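Long-range contacts in putative lipase/esterase (Lactobacillus plantarum WCFS1, PDB 3BXP), which probably hydrolyses carboxylic ester bonds as a serine hydrolase of the alpha/beta-hydrolase superfamily: residues 123-127 with 148-153; 187-193 with 217-223. One frame throughout, in Å; residues are numbered along the deposited sequence.

Contact 1 of 2, residues 123-127 with 148-153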
ATOM      1  N   VAL B 123     -13.544   9.545  10.306  1.00 22.25           N
ATOM      2  CA  VAL B 123     -12.346  10.321   9.918  1.00 19.59           C
ATOM      3  C   VAL B 123     -12.263  10.613   8.407  1.00 19.96           C
ATOM      4  O   VAL B 123     -11.975  11.738   7.962  1.00 19.32           O
ATOM      5  CB  VAL B 123     -11.051   9.657  10.493  1.00 17.97           C
ATOM      6  CG1 VAL B 123      -9.797  10.368   9.983  1.00 20.06           C
ATOM      7  CG2 VAL B 123     -11.109   9.688  12.024  1.00 17.64           C
ATOM      8  N   ALA B 124     -12.471   9.579   7.598  1.00 18.00           N
ATOM      9  CA  ALA B 124     -12.362   9.713   6.146  1.00 21.98           C
ATOM     10  C   ALA B 124     -13.441  10.651   5.652  1.00 23.27           C
ATOM     11  O   ALA B 124     -13.226  11.547   4.820  1.00 23.00           O
ATOM     12  CB  ALA B 124     -12.433   8.313   5.471  1.00 20.23           C
ATOM     13  N   THR B 125     -14.622  10.517   6.224  1.00 20.68           N
ATOM     14  CA  THR B 125     -15.725  11.404   5.825  1.00 20.38           C
ATOM     15  C   THR B 125     -15.405  12.856   6.260  1.00 18.60           C
ATOM     16  O   THR B 125     -15.646  13.815   5.504  1.00 21.48           O
ATOM     17  CB  THR B 125     -17.033  10.921   6.446  1.00 21.75           C
ATOM     18  OG1 THR B 125     -17.314   9.586   5.957  1.00 21.82           O
ATOM     19  CG2 THR B 125     -18.236  11.858   6.095  1.00 20.70           C
ATOM     20  N   TYR B 126     -14.896  13.009   7.483  1.00 20.15           N
ATOM     21  CA  TYR B 126     -14.484  14.313   8.009  1.00 19.55           C
ATOM     22  C   TYR B 126     -13.459  14.969   7.096  1.00 21.83           C
ATOM     23  O   TYR B 126     -13.498  16.208   6.794  1.00 18.15           O
ATOM     24  CB  TYR B 126     -13.957  14.203   9.451  1.00 21.37           C
ATOM     25  CG  TYR B 126     -13.901  15.579  10.116  1.00 17.58           C
ATOM     26  CD1 TYR B 126     -15.044  16.128  10.687  1.00 24.40           C
ATOM     27  CD2 TYR B 126     -12.725  16.297  10.173  1.00 21.22           C
ATOM     28  CE1 TYR B 126     -15.007  17.366  11.288  1.00 21.13           C
ATOM     29  CE2 TYR B 126     -12.694  17.554  10.744  1.00 22.98           C
ATOM     30  CZ  TYR B 126     -13.822  18.071  11.316  1.00 24.59           C
ATOM     31  OH  TYR B 126     -13.740  19.353  11.892  1.00 26.16           O
ATOM     32  N   ASN B 127     -12.534  14.148   6.638  1.00 21.08           N
ATOM     33  CA  ASN B 127     -11.429  14.647   5.832  1.00 21.42           C
ATOM     34  C   ASN B 127     -11.972  15.301   4.553  1.00 21.61           C
ATOM     35  O   ASN B 127     -11.416  16.294   4.031  1.00 23.45           O
ATOM     36  CB  ASN B 127     -10.407  13.545   5.519  1.00 20.19           C
ATOM     37  CG  ASN B 127      -9.083  14.113   5.082  1.00 21.64           C
ATOM     38  OD1 ASN B 127      -8.743  15.257   5.425  1.00 21.35           O
ATOM     39  ND2 ASN B 127      -8.330  13.355   4.288  1.00 19.28           N
ATOM     40  N   HIS B 148      -7.554  19.844  11.248  1.00 23.43           N
ATOM     41  CA  HIS B 148      -6.561  18.797  11.178  1.00 19.64           C
ATOM     42  C   HIS B 148      -5.641  19.018  10.005  1.00 18.68           C
ATOM     43  O   HIS B 148      -5.954  19.725   9.035  1.00 19.42           O
ATOM     44  CB  HIS B 148      -7.236  17.426  11.164  1.00 18.33           C
ATOM     45  CG  HIS B 148      -7.989  17.142   9.919  1.00 18.58           C
ATOM     46  ND1 HIS B 148      -9.169  17.773   9.593  1.00 18.22           N
ATOM     47  CD2 HIS B 148      -7.738  16.263   8.916  1.00 19.77           C
ATOM     48  CE1 HIS B 148      -9.580  17.328   8.414  1.00 25.47           C
ATOM     49  NE2 HIS B 148      -8.742  16.389   7.998  1.00 22.77           N
ATOM     50  N   ALA B 149      -4.459  18.457  10.157  1.00 20.62           N
ATOM     51  CA  ALA B 149      -3.375  18.586   9.184  1.00 18.39           C
ATOM     52  C   ALA B 149      -3.228  17.325   8.331  1.00 20.50           C
ATOM     53  O   ALA B 149      -2.634  17.356   7.255  1.00 20.94           O
ATOM     54  CB  ALA B 149      -2.123  18.783   9.980  1.00 18.46           C
ATOM     55  N   ALA B 150      -3.704  16.217   8.877  1.00 19.12           N
ATOM     56  CA  ALA B 150      -3.536  14.867   8.250  1.00 19.24           C
ATOM     57  C   ALA B 150      -4.393  13.842   8.942  1.00 20.85           C
ATOM     58  O   ALA B 150      -4.902  14.066  10.039  1.00 20.44           O
ATOM     59  CB  ALA B 150      -2.077  14.394   8.298  1.00 21.89           C
ATOM     60  N   ILE B 151      -4.490  12.680   8.314  1.00 19.82           N
ATOM     61  CA  ILE B 151      -5.276  11.576   8.875  1.00 17.50           C
ATOM     62  C   ILE B 151      -4.475  10.292   8.733  1.00 19.34           C
ATOM     63  O   ILE B 151      -3.581  10.180   7.885  1.00 20.49           O
ATOM     64  CB  ILE B 151      -6.744  11.418   8.215  1.00 18.19           C
ATOM     65  CG1 ILE B 151      -6.718  10.818   6.795  1.00 18.89           C
ATOM     66  CG2 ILE B 151      -7.492  12.757   8.268  1.00 22.75           C
ATOM     67  CD1 ILE B 151      -8.112  10.499   6.203  1.00 20.36           C
ATOM     68  N   ILE B 152      -4.810   9.366   9.605  1.00 19.04           N
ATOM     69  CA  ILE B 152      -4.298   7.987   9.578  1.00 19.54           C
ATOM     70  C   ILE B 152      -5.529   7.108   9.599  1.00 19.10           C
ATOM     71  O   ILE B 152      -6.449   7.364  10.383  1.00 21.05           O
ATOM     72  CB  ILE B 152      -3.411   7.668  10.834  1.00 19.78           C
ATOM     73  CG1 ILE B 152      -2.060   8.401  10.762  1.00 18.42           C
ATOM     74  CG2 ILE B 152      -3.179   6.158  10.946  1.00 22.28           C
ATOM     75  CD1 ILE B 152      -1.253   8.343  12.054  1.00 22.76           C
ATOM     76  N   LEU B 153      -5.557   6.128   8.693  1.00 18.64           N
ATOM     77  CA  LEU B 153      -6.661   5.175   8.622  1.00 19.06           C
ATOM     78  C   LEU B 153      -6.165   3.764   8.699  1.00 17.75           C
ATOM     79  O   LEU B 153      -5.318   3.354   7.906  1.00 19.38           O
ATOM     80  CB  LEU B 153      -7.488   5.344   7.325  1.00 18.98           C
ATOM     81  CG  LEU B 153      -8.132   6.716   7.066  1.00 19.97           C
ATOM     82  CD1 LEU B 153      -8.757   6.733   5.668  1.00 17.30           C
ATOM     83  CD2 LEU B 153      -9.212   6.944   8.147  1.00 22.42           C
TER
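V123 lays its CG1 methyl against the branch point of I151, with V123 CG1 3.7 Å from I151 CB, the two side chains lying alongside and pointing opposite ways. The same methyl reaches L153 CD2, while the small A124, whose single methyl suits a close approach of helix and strand, meets L153 CD1 through its CB at 4.0 Å. One turn on, N127 supplies the polar part. H148 NE2 donates to N127 OD1 over 2.8 Å in a nearly straight bond (165°); the oxygen lies close to the imidazole plane, but the donor stands above the amide plane. N127 CG is anti to the backbone N (chi1 -162°), which brings the amide to H148 and I151; its ND2 lies 3.4 Å from I151 CD1 and is hydrogen-bonded to K192 O and Y213 OH. H148 ND1 meets the edge of the Y126 ring, the two rings being oblique at 54°. An alanine in place of H148 would probably leave N127 OD1 without this donor and the Y126 edge without its neighbour. The 123-127 turn of helix 118-129 runs roughly antiparallel to strand residues 150-153; L113 of neighbouring strand 110-116 touches V123, Y126 and H148, and Y213 of helix 208-219 touches A124, I151 and L153.

Contact 2 of 2, residues 187-193 with 217-223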
ATOM      1  N   VAL B 187     -13.674  13.057  -1.609  1.00 25.65           N
ATOM      2  CA  VAL B 187     -12.267  13.443  -1.749  1.00 22.74           C
ATOM      3  C   VAL B 187     -12.163  14.561  -2.811  1.00 24.62           C
ATOM      4  O   VAL B 187     -12.830  14.508  -3.848  1.00 21.31           O
ATOM      5  CB  VAL B 187     -11.356  12.252  -2.137  1.00 22.68           C
ATOM      6  CG1 VAL B 187      -9.927  12.722  -2.485  1.00 19.51           C
ATOM      7  CG2 VAL B 187     -11.370  11.169  -0.997  1.00 22.74           C
ATOM      8  N   THR B 188     -11.343  15.560  -2.504  1.00 22.00           N
ATOM      9  CA  THR B 188     -11.006  16.643  -3.447  1.00 23.56           C
ATOM     10  C   THR B 188      -9.525  17.010  -3.187  1.00 24.13           C
ATOM     11  O   THR B 188      -8.902  16.487  -2.283  1.00 23.88           O
ATOM     12  CB  THR B 188     -11.868  17.917  -3.243  1.00 22.37           C
ATOM     13  OG1 THR B 188     -11.468  18.588  -2.033  1.00 23.51           O
ATOM     14  CG2 THR B 188     -13.388  17.589  -3.215  1.00 23.45           C
ATOM     15  N   PRO B 189      -8.945  17.844  -4.037  1.00 24.43           N
ATOM     16  CA  PRO B 189      -7.559  18.201  -3.784  1.00 24.72           C
ATOM     17  C   PRO B 189      -7.362  18.902  -2.446  1.00 25.46           C
ATOM     18  O   PRO B 189      -6.220  19.057  -2.001  1.00 26.46           O
ATOM     19  CB  PRO B 189      -7.251  19.124  -4.974  1.00 26.47           C
ATOM     20  CG  PRO B 189      -8.090  18.533  -6.046  1.00 25.37           C
ATOM     21  CD  PRO B 189      -9.386  18.293  -5.363  1.00 22.35           C
ATOM     22  N   ALA B 190      -8.452  19.316  -1.816  1.00 25.51           N
ATOM     23  CA  ALA B 190      -8.410  19.995  -0.503  1.00 25.55           C
ATOM     24  C   ALA B 190      -8.308  19.020   0.684  1.00 26.03           C
ATOM     25  O   ALA B 190      -8.070  19.433   1.821  1.00 25.03           O
ATOM     26  CB  ALA B 190      -9.653  20.890  -0.324  1.00 26.54           C
ATOM     27  N   SER B 191      -8.563  17.738   0.431  1.00 22.09           N
ATOM     28  CA  SER B 191      -8.520  16.721   1.485  1.00 19.75           C
ATOM     29  C   SER B 191      -7.103  16.734   2.079  1.00 21.99           C
ATOM     30  O   SER B 191      -6.135  16.909   1.337  1.00 22.54           O
ATOM     31  CB  SER B 191      -8.849  15.323   0.951  1.00 19.91           C
ATOM     32  OG  SER B 191     -10.214  15.234   0.567  1.00 22.37           O
ATOM     33  N   LYS B 192      -6.959  16.547   3.392  1.00 19.66           N
ATOM     34  CA  LYS B 192      -5.600  16.552   3.995  1.00 18.84           C
ATOM     35  C   LYS B 192      -4.940  15.203   3.709  1.00 18.84           C
ATOM     36  O   LYS B 192      -5.607  14.203   3.446  1.00 20.07           O
ATOM     37  CB  LYS B 192      -5.636  16.756   5.503  1.00 19.00           C
ATOM     38  CG  LYS B 192      -6.328  18.004   5.982  1.00 20.90           C
ATOM     39  CD  LYS B 192      -5.717  19.260   5.378  1.00 24.41           C
ATOM     40  CE  LYS B 192      -6.552  20.500   5.795  1.00 29.63           C
ATOM     41  NZ  LYS B 192      -5.919  21.787   5.384  1.00 34.34           N
ATOM     42  N   PRO B 193      -3.606  15.159   3.752  1.00 20.17           N
ATOM     43  CA  PRO B 193      -2.873  13.930   3.494  1.00 19.12           C
ATOM     44  C   PRO B 193      -3.285  12.762   4.417  1.00 18.62           C
ATOM     45  O   PRO B 193      -3.634  12.935   5.590  1.00 18.84           O
ATOM     46  CB  PRO B 193      -1.416  14.346   3.763  1.00 20.36           C
ATOM     47  CG  PRO B 193      -1.398  15.752   3.409  1.00 19.13           C
ATOM     48  CD  PRO B 193      -2.697  16.283   3.967  1.00 18.25           C
HETATM   49  N   MSE B 217      -7.957   9.509  -3.513  1.00 19.26           N
HETATM   50  CA  MSE B 217      -6.931  10.423  -3.087  1.00 17.24           C
HETATM   51  C   MSE B 217      -5.868  10.594  -4.142  1.00 21.31           C
HETATM   52  O   MSE B 217      -5.423  11.739  -4.401  1.00 20.98           O
HETATM   53  CB  MSE B 217      -6.258   9.930  -1.797  1.00 19.12           C
HETATM   54  CG  MSE B 217      -7.134  10.026  -0.614  1.00 21.05           C
HETATM   55 SE   MSE B 217      -7.440  11.798   0.104  0.75 19.00          SE
HETATM   56  CE  MSE B 217      -5.996  11.811   1.348  1.00 20.86           C
ATOM     57  N   LEU B 218      -5.444   9.469  -4.723  1.00 21.76           N
ATOM     58  CA  LEU B 218      -4.409   9.484  -5.738  1.00 20.66           C
ATOM     59  C   LEU B 218      -4.964  10.170  -6.978  1.00 22.75           C
ATOM     60  O   LEU B 218      -4.231  10.860  -7.698  1.00 22.65           O
ATOM     61  CB  LEU B 218      -3.926   8.060  -6.098  1.00 21.33           C
ATOM     62  CG  LEU B 218      -3.104   7.255  -5.095  1.00 24.38           C
ATOM     63  CD1 LEU B 218      -3.054   5.754  -5.497  1.00 25.55           C
ATOM     64  CD2 LEU B 218      -1.720   7.836  -4.970  1.00 27.26           C
ATOM     65  N   GLN B 219      -6.240   9.979  -7.257  1.00 22.32           N
ATOM     66  CA  GLN B 219      -6.850  10.629  -8.427  1.00 23.52           C
ATOM     67  C   GLN B 219      -6.767  12.181  -8.323  1.00 23.95           C
ATOM     68  O   GLN B 219      -6.534  12.891  -9.309  1.00 28.10           O
ATOM     69  CB  GLN B 219      -8.298  10.142  -8.589  1.00 23.58           C
ATOM     70  CG  GLN B 219      -9.078  10.698  -9.800  1.00 30.62           C
ATOM     71  CD  GLN B 219      -8.464  10.335 -11.163  1.00 40.99           C
ATOM     72  OE1 GLN B 219      -8.045   9.192 -11.412  1.00 36.78           O
ATOM     73  NE2 GLN B 219      -8.442  11.312 -12.067  1.00 40.54           N
ATOM     74  N   HIS B 220      -6.889  12.683  -7.117  1.00 23.60           N
ATOM     75  CA  HIS B 220      -6.892  14.121  -6.838  1.00 21.11           C
ATOM     76  C   HIS B 220      -5.525  14.592  -6.374  1.00 23.57           C
ATOM     77  O   HIS B 220      -5.361  15.736  -5.928  1.00 25.72           O
ATOM     78  CB  HIS B 220      -7.967  14.432  -5.804  1.00 25.09           C
ATOM     79  CG  HIS B 220      -9.357  14.319  -6.352  1.00 22.71           C
ATOM     80  ND1 HIS B 220     -10.188  13.252  -6.095  1.00 28.12           N
ATOM     81  CD2 HIS B 220     -10.050  15.146  -7.171  1.00 25.87           C
ATOM     82  CE1 HIS B 220     -11.324  13.415  -6.747  1.00 26.09           C
ATOM     83  NE2 HIS B 220     -11.268  14.553  -7.403  1.00 26.52           N
ATOM     84  N   GLN B 221      -4.566  13.696  -6.528  1.00 25.95           N
ATOM     85  CA  GLN B 221      -3.147  13.927  -6.210  1.00 26.36           C
ATOM     86  C   GLN B 221      -2.903  14.463  -4.819  1.00 25.45           C
ATOM     87  O   GLN B 221      -2.020  15.304  -4.596  1.00 29.17           O
ATOM     88  CB  GLN B 221      -2.513  14.830  -7.257  1.00 30.49           C
ATOM     89  CG  GLN B 221      -2.427  14.158  -8.598  1.00 27.75           C
ATOM     90  CD  GLN B 221      -1.604  14.932  -9.591  1.00 49.11           C
ATOM     91  OE1 GLN B 221      -1.669  16.163  -9.649  1.00 54.54           O
ATOM     92  NE2 GLN B 221      -0.821  14.215 -10.391  1.00 58.59           N
ATOM     93  N   VAL B 222      -3.655  13.945  -3.863  1.00 22.30           N
ATOM     94  CA  VAL B 222      -3.440  14.282  -2.467  1.00 19.63           C
ATOM     95  C   VAL B 222      -2.337  13.402  -1.950  1.00 18.61           C
ATOM     96  O   VAL B 222      -2.322  12.211  -2.252  1.00 21.79           O
ATOM     97  CB  VAL B 222      -4.715  14.124  -1.630  1.00 25.88           C
ATOM     98  CG1 VAL B 222      -4.411  14.328  -0.146  1.00 20.91           C
ATOM     99  CG2 VAL B 222      -5.784  15.056  -2.130  1.00 22.05           C
ATOM    100  N   ALA B 223      -1.436  13.973  -1.149  1.00 17.13           N
ATOM    101  CA  ALA B 223      -0.372  13.186  -0.537  1.00 18.54           C
ATOM    102  C   ALA B 223      -0.940  11.997   0.245  1.00 21.63           C
ATOM    103  O   ALA B 223      -1.733  12.146   1.188  1.00 18.33           O
ATOM    104  CB  ALA B 223       0.482  13.998   0.375  1.00 21.83           C
TER
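Chi1 of -72° sets the imidazole of H220 anti to its own carbonyl carbon and against the peptide joining V187 to T188, while bends at chi2 and chi3 fold the selenomethionine M217 so that its end reaches the 187-193 loop. Over one face of the H220 ring lie V187 O and T188 CA; the T188 CA makes a CH-pi contact 4.2 Å from the ring centroid, near the ring normal. P189 CD approaches the ring obliquely, 3.7 Å from H220 CD2. The imidazole is fixed from the helix side too, because H220 ND1 is hydrogen-bonded to A216 O.

Deeper in, M217 runs roughly perpendicular to V187, with V187 CG1 3.7 Å from M217 SE, and S191 CB touches the selenium, the atom substituted for sulfur. A methionine-type chain, unbranched and able to bend, suits a reach to both; its CE methyl lies 3.2 Å from K192 O. V222 CG2 sits 3.4 Å from T188 O, and V222 CG1 meets S191 O. At the far end P193 CB packs on A223 CB at 3.9 Å, and P193 CA makes a CA-H...O contact with A223 O.

No hydrogen bond spans the two segments, so the fit is one of shape. T188 to S191 form a type I beta turn, whose second position suits P189, a proline with phi held near -60°; opposite it Q221, with its positive phi, is the C-prime residue of a Schellman motif closing helix 208-219. Loop and helix end meet just before parallel strands 194-199 and 224-229, as expected of the beta-alpha-beta crossover in an alpha/beta-hydrolase fold.

Contact 1 closes before contact 2 opens along the chain, and their centres lie about 11 Å apart. Contact 1 packs a helix on strand 150-154, about 6 Å from the centre of the molecule. Contact 2 lies about 16 Å out, at the starts of the parallel strands 194-199 and 224-229, where it joins the end of helix 208-219 to the loop before 194-199. The two touch directly: I151 N is 2.9 Å from P193 O, a probable backbone hydrogen bond in the pairing of 150-154 with 194-199. Helices 118-129 and 208-219 are thus linked through this part of the sheet; the former starts within a GxSxG pattern that probably marks the nucleophile elbow.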